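Local coordinates for F-actin-capping protein subunit alpha (Dictyostelium discoideum, PDB 4AKR) that caps the fast-growing barbed ends of actin filaments independently of calcium, blocking subunit exchange there without severing the filaments, at residues Ser58-Ser62 / Val97-Arg101. Residues are numbered along the deposited sequence; the frame is centred on the assembly and turned at random.
Sequences SVQTS and VTGER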
loop_
_atom_site.group_PDB
_atom_site.type_symbol
_atom_site.label_atom_id
_atom_site.label_comp_id
_atom_site.label_asym_id
_atom_site.label_seq_id
_atom_site.Cartn_x
_atom_site.Cartn_y
_atom_site.Cartn_z
ATOM N N SER A 58 -21.278 1.930 1.961
ATOM C CA SER A 58 -22.653 1.450 2.046
ATOM C C SER A 58 -23.304 1.969 3.321
ATOM O O SER A 58 -22.623 2.288 4.298
ATOM C CB SER A 58 -22.687 -0.076 2.041
ATOM O OG SER A 58 -22.110 -0.584 3.227
ATOM N N VAL A 59 -24.629 2.058 3.301
ATOM C CA VAL A 59 -25.387 2.546 4.445
ATOM C C VAL A 59 -26.598 1.654 4.656
ATOM O O VAL A 59 -26.990 0.899 3.765
ATOM C CB VAL A 59 -25.887 3.994 4.212
ATOM C CG1 VAL A 59 -24.713 4.949 4.114
ATOM C CG2 VAL A 59 -26.712 4.059 2.931
ATOM N N GLN A 60 -27.184 1.733 5.843
ATOM C CA GLN A 60 -28.373 0.946 6.144
ATOM C C GLN A 60 -29.529 1.912 6.254
ATOM O O GLN A 60 -29.426 2.911 6.960
ATOM C CB GLN A 60 -28.236 0.195 7.471
ATOM C CG GLN A 60 -27.236 -0.938 7.480
ATOM C CD GLN A 60 -27.545 -2.014 6.453
ATOM O OE1 GLN A 60 -28.706 -2.328 6.194
ATOM N NE2 GLN A 60 -26.500 -2.599 5.877
ATOM N N THR A 61 -30.608 1.631 5.527
ATOM C CA THR A 61 -31.805 2.460 5.584
ATOM C C THR A 61 -32.921 1.553 6.085
ATOM O O THR A 61 -32.724 0.349 6.241
ATOM C CB THR A 61 -32.224 3.008 4.205
ATOM O OG1 THR A 61 -32.707 1.931 3.391
ATOM C CG2 THR A 61 -31.057 3.697 3.520
ATOM N N SER A 62 -34.090 2.130 6.329
ATOM C CA SER A 62 -35.230 1.360 6.811
ATOM C C SER A 62 -35.658 0.283 5.813
ATOM O O SER A 62 -36.294 -0.702 6.190
ATOM C CB SER A 62 -36.413 2.293 7.096
ATOM O OG SER A 62 -36.074 3.268 8.076
ATOM N N VAL A 97 -26.464 8.282 7.979
ATOM C CA VAL A 97 -27.678 8.731 7.300
ATOM C C VAL A 97 -28.510 9.561 8.263
ATOM O O VAL A 97 -28.755 9.148 9.391
ATOM C CB VAL A 97 -28.518 7.525 6.825
ATOM C CG1 VAL A 97 -29.883 7.992 6.340
ATOM C CG2 VAL A 97 -27.782 6.790 5.712
ATOM N N THR A 98 -28.951 10.728 7.810
ATOM C CA THR A 98 -29.744 11.619 8.650
ATOM C C THR A 98 -31.154 11.836 8.121
ATOM O O THR A 98 -31.960 12.526 8.754
ATOM C CB THR A 98 -29.088 12.997 8.760
ATOM O OG1 THR A 98 -29.117 13.643 7.478
ATOM C CG2 THR A 98 -27.647 12.857 9.238
ATOM N N GLY A 99 -31.443 11.265 6.957
ATOM C CA GLY A 99 -32.759 11.419 6.371
ATOM C C GLY A 99 -33.120 10.322 5.388
ATOM O O GLY A 99 -32.250 9.701 4.776
ATOM N N GLU A 100 -34.418 10.080 5.252
ATOM C CA GLU A 100 -34.928 9.068 4.341
ATOM C C GLU A 100 -36.315 9.504 3.877
ATOM O O GLU A 100 -37.215 9.703 4.692
ATOM C CB GLU A 100 -35.007 7.704 5.043
ATOM C CG GLU A 100 -33.678 6.957 5.168
ATOM C CD GLU A 100 -33.776 5.719 6.065
ATOM O OE1 GLU A 100 -34.760 4.958 5.956
ATOM O OE2 GLU A 100 -32.861 5.499 6.882
ATOM N N ARG A 101 -36.480 9.675 2.571
ATOM C CA ARG A 101 -37.767 10.071 2.019
ATOM C C ARG A 101 -37.998 9.417 0.666
ATOM O O ARG A 101 -37.075 8.886 0.054
ATOM C CB ARG A 101 -37.850 11.594 1.868
ATOM C CG ARG A 101 -36.978 12.188 0.772
ATOM C CD ARG A 101 -37.346 13.651 0.580
ATOM N NE ARG A 101 -36.488 14.374 -0.354
ATOM C CZ ARG A 101 -36.581 14.315 -1.679
ATOM N NH1 ARG A 101 -37.498 13.554 -2.256
ATOM N NH2 ARG A 101 -35.769 15.051 -2.430
#
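E100 and S62 carry the polar half of this contact, which illustrates how two small beta-sheets can be joined without backbone pairing between their strands, through a carboxylate and a valine contact. The carboxylate oxygen OE1 of E100 accepts two hydrogen bonds from one residue: the backbone N of S62 lies 2.9 Å from it with a nearly straight N-H (169°), and the hydroxyl OG of S62 lies 3.0 Å from the same OE1. Both donors use the syn side of the oxygen but approach from opposite faces of the carboxylate plane, which should limit its rotation. The glutamate gets there because its chain runs extended beyond CG (chi2 171°). T61 adds van der Waals contact, its CB lying over a face of the carboxylate, 3.6 Å from CD of E100. OG1 of T61 bonds instead to the carbonyl of G64 and to the side chain of Q86.

Nonpolar packing is left to the valines. Near the start of both strands, the CG2 methyl of V97 sits 3.7 Å from CB of V59, with the two side chains crossing at about a right angle. I88 of strand 86-91 touches both V97 and T61.

Strand 58-61 pairs with strand 64-67, whereas strand 96-102 edges a four-stranded antiparallel sheet and carries a classic beta bulge, T98 and G99 facing T89. The two strand segments come within 8.8 Å axis to axis, at 51°. An alanine in place of E100 would probably leave the amide and hydroxyl of S62 without their shared acceptor and uncover T61. One carboxylate oxygen thus fastens the turn after strand 58-61 at the surface, while the valines close the more buried end.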